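Local coordinates for protein DNA photolyase (Agrobacterium tumefaciens, PDB 4U63) that probably repairs cyclobutane pyrimidine dimers in ultraviolet-damaged DNA with light, as a class III photolyase carrying an FAD cofactor and a methenyltetrahydrofolate antenna, at residues Q70-H75 with W223-T228; Q149-P154 with I269-V274; D232-F237 with S258-H263; H357-N362 with L391-P396. All coordinates share one frame; numbering follows the deposited sequence.

Contacts 1 and 2 both tie the N-terminal photolyase region, with its five-stranded parallel sheet, to the part of the chain between residues 223 and 274; their segments alternate along the sequence and their centres lie about 19 Å apart. Contact 3 falls between the two segments of contact 2, joins helix 227-238 to the turn leading into helix 261-265, and shares the former helix with contact 1. Contact 4 comes last, in the FAD-binding part of the chain. Contacts 1, 3 and 4 touch one another, with centres about 13 Å apart for each pair. Contacts 3 and 4 hold different parts of FAD, the diphosphate in one, the isoalloxazine and ribityl chain in the other. Packing therefore runs continuously from the N-terminal region to the cofactor.

Contact 1 of 4, residues Q70-H75 with W223-T228; sequences QEWWLH and WTPGET
An aromatic-proline cluster joins helix 68-87 of the N-terminal photolyase region to the loop that runs into helix 227-238, with Trp72, Trp73, Trp223 and Pro225 as its members. Pro225 lies over one face of the Trp73 indole. The evidence for a CH-pi contact is direct: Pro225 CG stands 3.7 Å from the centroid of the six-membered ring of Trp73, only 12° off the normal, while Pro225 CB comes within 3.6 Å of Trp73 CE2. The same CG also reaches Trp72 CZ3 at 3.5 Å, so one carbon touches both indoles, over the face of Trp73 and obliquely at Trp72. With CG anti to the backbone nitrogen (chi1 -168°), Trp73 sends its benzo edge on to Trp223. There the two rings form an offset edge-to-face pair, planes at 72°, in which Trp73 CZ3 meets Trp223 CG at 3.6 Å. No hydrogen bond crosses the contact, and the indole nitrogens look elsewhere: Trp73 NE1 binds Glu268 OE2 and Trp223 NE1 binds the carbonyl of His357. The whole is hydrophobic packing of a helix against the loop entering another, built from an edge-to-face tryptophan pair and a proline CH-pi contact.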
# COMPACT_ATOMS: atom_id res chain seq x y z
N GLN A 70 6.49 6.58 3.12
CA GLN A 70 6.69 5.25 3.69
C GLN A 70 7.92 5.18 4.62
O GLN A 70 7.98 4.32 5.50
CB GLN A 70 6.76 4.21 2.58
CG GLN A 70 6.30 2.85 3.04
CD GLN A 70 5.86 1.99 1.87
OE1 GLN A 70 6.69 1.54 1.09
NE2 GLN A 70 4.56 1.79 1.73
N GLU A 71 8.90 6.06 4.40
CA GLU A 71 10.04 6.18 5.33
C GLU A 71 9.57 6.73 6.68
O GLU A 71 10.01 6.26 7.73
CB GLU A 71 11.13 7.07 4.74
CG GLU A 71 11.90 6.40 3.61
CD GLU A 71 12.95 7.29 2.99
OE1 GLU A 71 12.84 8.52 3.09
OE2 GLU A 71 13.88 6.75 2.38
N TRP A 72 8.67 7.72 6.65
CA TRP A 72 8.03 8.19 7.88
C TRP A 72 7.34 7.03 8.57
O TRP A 72 7.50 6.84 9.78
CB TRP A 72 7.02 9.30 7.58
CG TRP A 72 6.27 9.80 8.77
CD1 TRP A 72 6.62 10.86 9.54
CD2 TRP A 72 5.05 9.28 9.31
NE1 TRP A 72 5.69 11.03 10.53
CE2 TRP A 72 4.72 10.08 10.42
CE3 TRP A 72 4.21 8.22 8.96
CZ2 TRP A 72 3.58 9.85 11.19
CZ3 TRP A 72 3.07 7.99 9.74
CH2 TRP A 72 2.76 8.80 10.84
N TRP A 73 6.59 6.25 7.80
CA TRP A 73 5.89 5.08 8.32
C TRP A 73 6.87 4.08 8.94
O TRP A 73 6.66 3.60 10.07
CB TRP A 73 5.06 4.39 7.22
CG TRP A 73 4.12 3.40 7.80
CD1 TRP A 73 4.42 2.12 8.17
CD2 TRP A 73 2.75 3.61 8.15
NE1 TRP A 73 3.31 1.51 8.70
CE2 TRP A 73 2.27 2.40 8.71
CE3 TRP A 73 1.87 4.70 8.04
CZ2 TRP A 73 0.95 2.25 9.15
CZ3 TRP A 73 0.56 4.54 8.48
CH2 TRP A 73 0.12 3.32 9.03
N LEU A 74 7.93 3.77 8.21
CA LEU A 74 8.90 2.77 8.64
C LEU A 74 9.56 3.13 9.95
O LEU A 74 9.74 2.27 10.81
CB LEU A 74 9.97 2.54 7.57
CG LEU A 74 11.08 1.54 7.95
CD1 LEU A 74 10.51 0.14 8.10
CD2 LEU A 74 12.20 1.53 6.92
N HIS A 75 9.95 4.39 10.11
CA HIS A 75 10.55 4.84 11.35
C HIS A 75 9.67 4.47 12.55
O HIS A 75 10.11 3.82 13.50
CB HIS A 75 10.76 6.35 11.34
CG HIS A 75 11.32 6.88 12.61
ND1 HIS A 75 12.67 7.08 12.81
CD2 HIS A 75 10.72 7.23 13.77
CE1 HIS A 75 12.87 7.55 14.02
NE2 HIS A 75 11.70 7.64 14.63
N TRP A 223 -2.77 8.52 11.35
CA TRP A 223 -2.02 7.27 11.42
C TRP A 223 -1.28 7.04 12.73
O TRP A 223 -0.75 7.97 13.32
CB TRP A 223 -0.99 7.25 10.30
CG TRP A 223 -1.58 7.40 8.94
CD1 TRP A 223 -1.34 8.40 8.05
CD2 TRP A 223 -2.50 6.51 8.32
NE1 TRP A 223 -2.07 8.19 6.90
CE2 TRP A 223 -2.79 7.04 7.04
CE3 TRP A 223 -3.13 5.32 8.71
CZ2 TRP A 223 -3.68 6.41 6.15
CZ3 TRP A 223 -4.00 4.70 7.84
CH2 TRP A 223 -4.27 5.24 6.56
N THR A 224 -1.24 5.77 13.13
CA THR A 224 -0.41 5.29 14.25
C THR A 224 0.29 4.03 13.74
O THR A 224 -0.23 2.92 13.86
CB THR A 224 -1.28 4.98 15.49
OG1 THR A 224 -1.97 6.17 15.87
CG2 THR A 224 -0.44 4.50 16.68
N PRO A 225 1.47 4.20 13.12
CA PRO A 225 2.13 3.03 12.54
C PRO A 225 2.48 1.96 13.57
O PRO A 225 2.78 2.26 14.72
CB PRO A 225 3.40 3.62 11.93
CG PRO A 225 3.00 4.99 11.56
CD PRO A 225 2.18 5.43 12.75
N GLY A 226 2.41 0.71 13.13
CA GLY A 226 2.78 -0.43 13.94
C GLY A 226 1.62 -1.37 14.16
O GLY A 226 0.48 -1.08 13.79
N GLU A 227 1.92 -2.50 14.79
CA GLU A 227 0.94 -3.55 15.04
C GLU A 227 -0.23 -3.12 15.94
O GLU A 227 -1.39 -3.42 15.63
CB GLU A 227 1.65 -4.74 15.67
CG GLU A 227 0.72 -5.90 15.91
CD GLU A 227 1.45 -7.15 16.25
OE1 GLU A 227 2.51 -7.10 16.93
OE2 GLU A 227 0.96 -8.21 15.82
N THR A 228 0.07 -2.46 17.04
CA THR A 228 -1.00 -1.95 17.93
C THR A 228 -1.95 -1.01 17.17
O THR A 228 -3.17 -1.13 17.28
CB THR A 228 -0.42 -1.25 19.16
OG1 THR A 228 0.33 -2.20 19.93
CG2 THR A 228 -1.53 -0.64 20.04

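Contact 2 of 4, residues Q149-P154 with I269-V274; sequences QLLHEP and ISPAAV
Leu151 lays its isobutyl group along Pro271 and the start of helix 271-276, the leucine and proline side chains running antiparallel alongside each other. Its CG is 3.9 Å from Pro271 CB, and its CD2 branch reaches further, to 3.6 Å from Ala272 N and 4.2 Å from Ala272 CB. The leucine gets there with CG beside its own backbone nitrogen (chi1 -63°) and an extended second torsion. At the CG-CD edge of the proline ring, the Gln149 carbonyl oxygen approaches Pro271 CG at 3.3 Å, a close contact; the same oxygen accepts a hydrogen bond from Arg300 NH1. No hydrogen bond links the two segments, so the evidence is for packing alone, with 175 Å² buried. Pro271 occupies the first turn of its helix, right after the N-cap residue Ser270. The cap is measurable: Ala273 N donates to Ser270 OG over 3.0 Å at an angle of 154°, and the hydroxyl also meets Asp39 OD2. Within the fold, the loop 149-154 follows strand 142-146, one of the two edge strands of the parallel sheet, and touches both helix 271-276 and helix 287-309, from which Glu301 binds Leu151 N and His152 ND1.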
# COMPACT_ATOMS: atom_id res chain seq x y z
N GLN A 149 1.91 -13.08 4.18
CA GLN A 149 1.66 -11.82 3.49
C GLN A 149 0.37 -11.87 2.66
O GLN A 149 -0.34 -10.86 2.57
CB GLN A 149 2.84 -11.45 2.59
CG GLN A 149 2.68 -10.10 1.89
CD GLN A 149 3.79 -9.79 0.91
OE1 GLN A 149 4.54 -10.66 0.53
NE2 GLN A 149 3.89 -8.53 0.50
N LEU A 150 0.10 -13.03 2.06
CA LEU A 150 -1.06 -13.23 1.20
C LEU A 150 -1.91 -14.41 1.64
O LEU A 150 -1.42 -15.40 2.18
CB LEU A 150 -0.58 -13.49 -0.24
CG LEU A 150 0.26 -12.42 -0.93
CD1 LEU A 150 0.74 -12.89 -2.29
CD2 LEU A 150 -0.52 -11.12 -1.07
N LEU A 151 -3.20 -14.31 1.37
CA LEU A 151 -4.15 -15.40 1.56
C LEU A 151 -3.92 -16.55 0.60
O LEU A 151 -4.20 -17.71 0.94
CB LEU A 151 -5.58 -14.90 1.36
CG LEU A 151 -6.09 -13.84 2.34
CD1 LEU A 151 -7.45 -13.34 1.91
CD2 LEU A 151 -6.13 -14.42 3.74
N HIS A 152 -3.41 -16.25 -0.59
CA HIS A 152 -3.18 -17.30 -1.61
C HIS A 152 -1.70 -17.35 -1.97
O HIS A 152 -0.94 -16.45 -1.63
CB HIS A 152 -4.05 -17.04 -2.86
CG HIS A 152 -3.40 -16.18 -3.90
ND1 HIS A 152 -3.23 -14.82 -3.73
CD2 HIS A 152 -2.89 -16.47 -5.12
CE1 HIS A 152 -2.64 -14.32 -4.80
NE2 HIS A 152 -2.42 -15.30 -5.65
N GLU A 153 -1.32 -18.43 -2.65
CA GLU A 153 0.04 -18.64 -3.10
C GLU A 153 0.06 -18.35 -4.60
O GLU A 153 -0.46 -19.15 -5.36
CB GLU A 153 0.50 -20.07 -2.80
CG GLU A 153 1.04 -20.29 -1.39
CD GLU A 153 2.46 -19.74 -1.18
OE1 GLU A 153 3.32 -19.87 -2.08
OE2 GLU A 153 2.75 -19.18 -0.11
N PRO A 154 0.62 -17.19 -5.02
CA PRO A 154 0.49 -16.86 -6.45
C PRO A 154 1.16 -17.84 -7.40
O PRO A 154 0.71 -17.97 -8.52
CB PRO A 154 1.15 -15.47 -6.57
CG PRO A 154 1.84 -15.21 -5.29
CD PRO A 154 1.22 -16.08 -4.24
N ILE A 269 -0.26 -6.25 10.08
CA ILE A 269 -1.40 -7.14 10.31
C ILE A 269 -1.48 -8.04 9.08
O ILE A 269 -1.19 -7.61 7.97
CB ILE A 269 -2.71 -6.34 10.55
CG1 ILE A 269 -3.83 -7.27 11.00
CG2 ILE A 269 -3.12 -5.53 9.31
CD1 ILE A 269 -4.97 -6.54 11.67
N SER A 270 -1.85 -9.30 9.28
CA SER A 270 -1.99 -10.24 8.17
C SER A 270 -3.38 -10.17 7.54
O SER A 270 -4.35 -9.87 8.23
CB SER A 270 -1.74 -11.67 8.65
OG SER A 270 -2.83 -12.17 9.39
N PRO A 271 -3.50 -10.47 6.23
CA PRO A 271 -4.84 -10.49 5.65
C PRO A 271 -5.72 -11.60 6.26
O PRO A 271 -6.93 -11.44 6.30
CB PRO A 271 -4.56 -10.72 4.15
CG PRO A 271 -3.23 -11.41 4.13
CD PRO A 271 -2.47 -10.71 5.21
N ALA A 272 -5.11 -12.68 6.75
CA ALA A 272 -5.90 -13.74 7.42
C ALA A 272 -6.53 -13.22 8.69
O ALA A 272 -7.66 -13.57 8.98
CB ALA A 272 -5.05 -14.97 7.71
N ALA A 273 -5.81 -12.39 9.44
CA ALA A 273 -6.36 -11.78 10.67
C ALA A 273 -7.53 -10.86 10.34
O ALA A 273 -8.57 -10.89 11.00
CB ALA A 273 -5.29 -11.02 11.43
N VAL A 274 -7.37 -10.04 9.30
CA VAL A 274 -8.45 -9.16 8.83
C VAL A 274 -9.68 -9.99 8.41
O VAL A 274 -10.80 -9.71 8.83
CB VAL A 274 -7.98 -8.26 7.67
CG1 VAL A 274 -9.13 -7.41 7.14
CG2 VAL A 274 -6.83 -7.37 8.11

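Contact 3 of 4, residues D232-F237 with S258-H263; sequences DKLDDF and SLLSPH. With FAD (flavin-adenine dinucleotide), chain C.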
# COMPACT_ATOMS: atom_id res chain seq x y z
N ASP A 232 -5.91 -1.58 16.36
CA ASP A 232 -6.85 -0.50 16.68
C ASP A 232 -7.70 -0.12 15.45
O ASP A 232 -8.91 0.07 15.58
CB ASP A 232 -6.13 0.74 17.20
CG ASP A 232 -5.57 0.57 18.62
OD1 ASP A 232 -5.92 -0.41 19.33
OD2 ASP A 232 -4.77 1.44 19.03
N LYS A 233 -7.08 -0.00 14.28
CA LYS A 233 -7.82 0.28 13.04
C LYS A 233 -8.80 -0.84 12.69
O LYS A 233 -9.94 -0.59 12.31
CB LYS A 233 -6.88 0.49 11.85
CG LYS A 233 -6.18 1.84 11.84
CD LYS A 233 -7.06 2.94 11.29
CE LYS A 233 -6.27 4.21 10.99
NZ LYS A 233 -5.76 4.87 12.22
N LEU A 234 -8.33 -2.08 12.80
CA LEU A 234 -9.19 -3.22 12.51
C LEU A 234 -10.38 -3.26 13.47
O LEU A 234 -11.54 -3.37 13.04
CB LEU A 234 -8.41 -4.52 12.55
CG LEU A 234 -9.23 -5.80 12.31
CD1 LEU A 234 -9.89 -5.79 10.94
CD2 LEU A 234 -8.35 -7.02 12.47
N ASP A 235 -10.09 -3.17 14.77
CA ASP A 235 -11.12 -3.17 15.82
C ASP A 235 -12.19 -2.10 15.60
O ASP A 235 -13.40 -2.35 15.70
CB ASP A 235 -10.50 -2.94 17.20
CG ASP A 235 -9.74 -4.15 17.74
OD1 ASP A 235 -9.80 -5.25 17.15
OD2 ASP A 235 -9.07 -4.00 18.78
N ASP A 236 -11.72 -0.89 15.32
CA ASP A 236 -12.62 0.23 15.11
C ASP A 236 -13.50 0.03 13.87
O ASP A 236 -14.68 0.37 13.87
CB ASP A 236 -11.84 1.53 14.99
CG ASP A 236 -12.75 2.74 14.93
OD1 ASP A 236 -13.62 2.90 15.83
OD2 ASP A 236 -12.61 3.53 13.99
N PHE A 237 -12.91 -0.54 12.81
CA PHE A 237 -13.65 -0.81 11.60
C PHE A 237 -14.74 -1.86 11.83
O PHE A 237 -15.89 -1.68 11.41
CB PHE A 237 -12.73 -1.25 10.46
CG PHE A 237 -13.43 -1.46 9.16
CD1 PHE A 237 -14.00 -0.38 8.49
CD2 PHE A 237 -13.54 -2.74 8.59
CE1 PHE A 237 -14.66 -0.57 7.28
CE2 PHE A 237 -14.20 -2.93 7.39
CZ PHE A 237 -14.76 -1.84 6.74
N SER A 258 -11.76 1.17 5.93
CA SER A 258 -11.00 0.66 7.09
C SER A 258 -9.71 1.41 7.43
O SER A 258 -9.26 1.39 8.56
CB SER A 258 -10.65 -0.81 6.88
OG SER A 258 -9.62 -0.96 5.90
N LEU A 259 -9.09 2.04 6.43
CA LEU A 259 -7.77 2.68 6.57
C LEU A 259 -6.69 1.66 7.03
O LEU A 259 -5.73 1.99 7.70
CB LEU A 259 -7.84 3.91 7.49
CG LEU A 259 -8.78 5.05 7.06
CD1 LEU A 259 -8.69 6.18 8.07
CD2 LEU A 259 -8.48 5.56 5.66
N LEU A 260 -6.85 0.41 6.61
CA LEU A 260 -5.89 -0.63 6.94
C LEU A 260 -4.73 -0.69 5.94
O LEU A 260 -3.72 -1.35 6.22
CB LEU A 260 -6.59 -1.99 6.99
CG LEU A 260 -7.41 -2.23 8.27
CD1 LEU A 260 -8.29 -3.46 8.08
CD2 LEU A 260 -6.52 -2.39 9.49
N SER A 261 -4.85 -0.00 4.80
CA SER A 261 -3.90 -0.24 3.69
C SER A 261 -2.41 -0.12 4.05
O SER A 261 -1.64 -1.00 3.67
CB SER A 261 -4.23 0.62 2.45
OG SER A 261 -4.24 2.01 2.73
N PRO A 262 -1.99 0.93 4.80
CA PRO A 262 -0.55 0.98 5.10
C PRO A 262 -0.10 -0.05 6.13
O PRO A 262 1.06 -0.45 6.13
CB PRO A 262 -0.36 2.40 5.64
CG PRO A 262 -1.66 2.72 6.27
CD PRO A 262 -2.70 2.10 5.38
N HIS A 263 -1.02 -0.47 6.99
CA HIS A 263 -0.74 -1.54 7.94
C HIS A 263 -0.56 -2.87 7.21
O HIS A 263 0.34 -3.63 7.54
CB HIS A 263 -1.85 -1.64 9.00
CG HIS A 263 -1.96 -0.42 9.86
ND1 HIS A 263 -1.02 -0.11 10.81
CD2 HIS A 263 -2.89 0.56 9.92
CE1 HIS A 263 -1.36 1.01 11.43
NE2 HIS A 263 -2.50 1.43 10.90
PA FAD C . -10.72 -0.44 2.25
O1A FAD C . -11.85 -0.01 1.38
O2A FAD C . -10.93 -0.49 3.73
O5B FAD C . -10.22 -1.86 1.68
C5B FAD C . -9.57 -2.83 2.50
C4B FAD C . -8.23 -3.26 1.90
O4B FAD C . -8.40 -3.85 0.62
C3B FAD C . -7.27 -2.12 1.70
O3B FAD C . -6.61 -1.73 2.91
C2B FAD C . -6.34 -2.68 0.64
O2B FAD C . -5.34 -3.53 1.22
C1B FAD C . -7.26 -3.52 -0.20
N9A FAD C . -7.77 -2.83 -1.41
C8A FAD C . -8.91 -2.12 -1.49
N7A FAD C . -9.10 -1.65 -2.74
C5A FAD C . -8.07 -2.09 -3.50
C6A FAD C . -7.66 -1.94 -4.90
N6A FAD C . -8.43 -1.23 -5.75
N1A FAD C . -6.51 -2.55 -5.28
C2A FAD C . -5.75 -3.25 -4.41
N3A FAD C . -6.07 -3.42 -3.11
C4A FAD C . -7.20 -2.87 -2.62
N1 FAD C . -3.63 0.29 -2.58
C2 FAD C . -2.54 -0.00 -1.84
O2 FAD C . -2.70 -0.75 -0.85
N3 FAD C . -1.31 0.49 -2.15
C4 FAD C . -1.11 1.30 -3.21
O4 FAD C . 0.04 1.74 -3.50
C4X FAD C . -2.26 1.67 -4.06
N5 FAD C . -2.16 2.50 -5.14
C5X FAD C . -3.26 2.78 -5.91
C6 FAD C . -3.15 3.60 -7.02
C7 FAD C . -4.27 3.91 -7.80
C7M FAD C . -4.14 4.81 -9.02
C8 FAD C . -5.60 3.37 -7.44
C8M FAD C . -6.84 3.67 -8.25
C9 FAD C . -5.71 2.56 -6.34
C9A FAD C . -4.60 2.23 -5.55
N10 FAD C . -4.73 1.40 -4.40
C10 FAD C . -3.57 1.10 -3.66
C1' FAD C . -6.00 0.76 -4.02
C2' FAD C . -6.93 1.46 -3.05
O2' FAD C . -7.21 2.78 -3.53
C3' FAD C . -6.38 1.48 -1.64
O3' FAD C . -6.05 0.16 -1.21
C4' FAD C . -7.43 2.08 -0.71
O4' FAD C . -7.59 3.46 -1.02
C5' FAD C . -6.99 1.91 0.73
O5' FAD C . -7.94 2.47 1.65
P FAD C . -8.59 1.50 2.76
O1P FAD C . -9.46 2.33 3.63
O2P FAD C . -7.52 0.72 3.47
O3P FAD C . -9.47 0.51 1.85
O HOH W 1 -10.50 1.66 10.95
O HOH W 2 -3.10 3.78 12.17
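FAD O2A, a phosphate oxygen, is gripped twice by Ser258: its hydroxyl OG donates over 2.6 Å and its backbone N over 2.9 Å. This is the diphosphate-binding turn of the photolyase FAD pocket, and it continues with Leu259 N, which donates to FAD O1P at 2.8 Å, and with a weak bond from Ser261 N to FAD O2P. Ser258 OG also accepts from Leu260 N, an ST turn that helps to fix the hydroxyl. That position follows from a first torsion of 73°, which places OG between the backbone nitrogen and the carbonyl carbon.

Helix 227-238 backs this turn. Phe237 turns one ring face to the serine, whose CB lies 3.7 Å from the ring centroid and 13° off the normal, a CH-pi contact on the side chain that holds the phosphate. One turn earlier in the helix, Leu260 CD2 packs 3.7 Å from Lys233 CB, and Leu260 CD1 meets Leu234 CD1. The lysine chain, bent at chi2 and chi4, runs past Leu259, with its ammonium bound to the Ile222 carbonyl. His263 ND1 is hydrogen-bonded to Glu268 OE1. Two waters complete the polar link without a direct bond between the segments. One donates to both Lys233 O and Ser258 O; the other, in the plane of the His263 ring at its edge, lies 2.7 Å from His263 NE2 and accepts from Lys233 NZ at 2.9 Å.

Contact 4 of 4, residues H357-N362 with L391-P396; sequences HGTMHN and LVDADP. With FAD (flavin-adenine dinucleotide), chain C.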
# COMPACT_ATOMS: atom_id res chain seq x y z
N HIS A 357 -2.04 13.99 4.17
CA HIS A 357 -2.25 12.80 5.00
C HIS A 357 -1.57 11.51 4.53
O HIS A 357 -1.66 10.48 5.21
CB HIS A 357 -3.76 12.55 5.13
CG HIS A 357 -4.49 13.61 5.89
ND1 HIS A 357 -5.76 14.02 5.56
CD2 HIS A 357 -4.12 14.35 6.96
CE1 HIS A 357 -6.15 14.95 6.40
NE2 HIS A 357 -5.17 15.18 7.26
N GLY A 358 -0.91 11.55 3.38
CA GLY A 358 -0.22 10.37 2.87
C GLY A 358 -1.13 9.29 2.35
O GLY A 358 -0.72 8.14 2.23
N THR A 359 -2.37 9.65 2.02
CA THR A 359 -3.32 8.70 1.47
C THR A 359 -4.36 9.44 0.65
O THR A 359 -4.45 10.66 0.69
CB THR A 359 -3.99 7.87 2.57
OG1 THR A 359 -4.67 6.76 1.99
CG2 THR A 359 -4.97 8.71 3.41
N MET A 360 -5.16 8.69 -0.09
CA MET A 360 -6.22 9.27 -0.89
C MET A 360 -7.36 8.27 -0.98
O MET A 360 -7.13 7.06 -1.10
CB MET A 360 -5.70 9.63 -2.29
CG MET A 360 -6.66 10.49 -3.11
SD MET A 360 -6.17 10.71 -4.83
CE MET A 360 -4.45 11.22 -4.64
N HIS A 361 -8.59 8.77 -0.93
CA HIS A 361 -9.76 7.90 -1.09
C HIS A 361 -9.68 7.17 -2.44
O HIS A 361 -9.31 7.77 -3.44
CB HIS A 361 -11.03 8.73 -1.03
CG HIS A 361 -12.28 7.92 -0.99
ND1 HIS A 361 -12.91 7.49 -2.13
CD2 HIS A 361 -13.01 7.45 0.05
CE1 HIS A 361 -13.98 6.79 -1.80
NE2 HIS A 361 -14.06 6.75 -0.48
N ASN A 362 -10.03 5.88 -2.47
CA ASN A 362 -9.87 5.08 -3.70
C ASN A 362 -10.58 5.64 -4.94
O ASN A 362 -10.02 5.64 -6.04
CB ASN A 362 -10.33 3.64 -3.52
CG ASN A 362 -10.20 2.83 -4.82
OD1 ASN A 362 -9.10 2.50 -5.25
ND2 ASN A 362 -11.34 2.55 -5.47
N LEU A 391 2.41 8.03 -0.89
CA LEU A 391 1.50 7.13 -0.18
C LEU A 391 2.19 6.39 0.95
O LEU A 391 3.20 5.74 0.72
CB LEU A 391 0.94 6.07 -1.13
CG LEU A 391 -0.06 6.51 -2.21
CD1 LEU A 391 -0.30 5.37 -3.19
CD2 LEU A 391 -1.38 6.96 -1.58
N VAL A 392 1.63 6.47 2.16
CA VAL A 392 2.09 5.59 3.24
C VAL A 392 1.81 4.11 2.90
O VAL A 392 2.54 3.24 3.38
CB VAL A 392 1.52 5.96 4.63
CG1 VAL A 392 2.12 7.28 5.11
CG2 VAL A 392 0.00 5.99 4.66
N ASP A 393 0.80 3.85 2.06
CA ASP A 393 0.44 2.46 1.67
C ASP A 393 1.04 2.00 0.35
O ASP A 393 0.66 0.93 -0.15
CB ASP A 393 -1.10 2.24 1.68
CG ASP A 393 -1.86 3.00 0.57
OD1 ASP A 393 -1.27 3.44 -0.45
OD2 ASP A 393 -3.08 3.17 0.74
N ALA A 394 1.99 2.76 -0.20
CA ALA A 394 2.59 2.40 -1.49
C ALA A 394 2.95 0.92 -1.52
O ALA A 394 3.69 0.44 -0.66
CB ALA A 394 3.81 3.25 -1.78
N ASP A 395 2.43 0.23 -2.52
CA ASP A 395 2.60 -1.21 -2.64
C ASP A 395 3.05 -1.55 -4.07
O ASP A 395 2.45 -1.05 -5.03
CB ASP A 395 1.30 -1.92 -2.26
CG ASP A 395 1.44 -3.40 -2.25
OD1 ASP A 395 1.38 -4.00 -3.35
OD2 ASP A 395 1.64 -3.97 -1.14
N PRO A 396 4.09 -2.38 -4.22
CA PRO A 396 4.63 -2.64 -5.57
C PRO A 396 3.66 -3.38 -6.51
O PRO A 396 3.81 -3.31 -7.72
CB PRO A 396 5.87 -3.49 -5.29
CG PRO A 396 5.58 -4.16 -3.99
CD PRO A 396 4.81 -3.17 -3.19
PA FAD C . -10.72 -0.44 2.25
O1A FAD C . -11.85 -0.01 1.38
O2A FAD C . -10.93 -0.49 3.73
O5B FAD C . -10.22 -1.86 1.68
C5B FAD C . -9.57 -2.83 2.50
C4B FAD C . -8.23 -3.26 1.90
O4B FAD C . -8.40 -3.85 0.62
C3B FAD C . -7.27 -2.12 1.70
O3B FAD C . -6.61 -1.73 2.91
C2B FAD C . -6.34 -2.68 0.64
O2B FAD C . -5.34 -3.53 1.22
C1B FAD C . -7.26 -3.52 -0.20
N9A FAD C . -7.77 -2.83 -1.41
C8A FAD C . -8.91 -2.12 -1.49
N7A FAD C . -9.10 -1.65 -2.74
C5A FAD C . -8.07 -2.09 -3.50
C6A FAD C . -7.66 -1.94 -4.90
N6A FAD C . -8.43 -1.23 -5.75
N1A FAD C . -6.51 -2.55 -5.28
C2A FAD C . -5.75 -3.25 -4.41
N3A FAD C . -6.07 -3.42 -3.11
C4A FAD C . -7.20 -2.87 -2.62
N1 FAD C . -3.63 0.29 -2.58
C2 FAD C . -2.54 -0.00 -1.84
O2 FAD C . -2.70 -0.75 -0.85
N3 FAD C . -1.31 0.49 -2.15
C4 FAD C . -1.11 1.30 -3.21
O4 FAD C . 0.04 1.74 -3.50
C4X FAD C . -2.26 1.67 -4.06
N5 FAD C . -2.16 2.50 -5.14
C5X FAD C . -3.26 2.78 -5.91
C6 FAD C . -3.15 3.60 -7.02
C7 FAD C . -4.27 3.91 -7.80
C7M FAD C . -4.14 4.81 -9.02
C8 FAD C . -5.60 3.37 -7.44
C8M FAD C . -6.84 3.67 -8.25
C9 FAD C . -5.71 2.56 -6.34
C9A FAD C . -4.60 2.23 -5.55
N10 FAD C . -4.73 1.40 -4.40
C10 FAD C . -3.57 1.10 -3.66
C1' FAD C . -6.00 0.76 -4.02
C2' FAD C . -6.93 1.46 -3.05
O2' FAD C . -7.21 2.78 -3.53
C3' FAD C . -6.38 1.48 -1.64
O3' FAD C . -6.05 0.16 -1.21
C4' FAD C . -7.43 2.08 -0.71
O4' FAD C . -7.59 3.46 -1.02
C5' FAD C . -6.99 1.91 0.73
O5' FAD C . -7.94 2.47 1.65
P FAD C . -8.59 1.50 2.76
O1P FAD C . -9.46 2.33 3.63
O2P FAD C . -7.52 0.72 3.47
O3P FAD C . -9.47 0.51 1.85
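Leu391 and Val392 flank the Gly358 carbonyl with differently directed side chains, in a loop pair of the photolyase FAD-binding domain that lies between flavin and antenna. The two methyls of Leu391 go different ways: CD2 packs 4.0 Å from Thr359 CA, while CD1 turns to the isoalloxazine and lies 3.7 Å from FAD O4. Val392 instead brings CG2 alongside the carbonyl, 3.3 Å from Gly358 O. That oxygen is the polar link across the contact. Val392 N donates to it at 2.9 Å and 163°, in the carbonyl plane and on a lone pair, and Leu391 CA adds a CA-H...O contact. Gly358 itself, at positive phi where helix 345-357 ends, touches the bound methenyltetrahydrofolate. The Thr359 hydroxyl stands across from the Asp393 carboxylate without bonding to it; Asp393 OD2 is held by Ser261 OG and a salt bridge to Arg365. The type I turn from Leu391 to Ala394, and Asp395 just after it, present backbone to the flavin rim, with Asp393 O accepting from FAD N3 at 2.8 Å and Asp395 N donating to FAD O4 at 3.0 Å. From the other segment, Asn362 OD1 accepts from the ribityl hydroxyl FAD O2' at 2.6 Å.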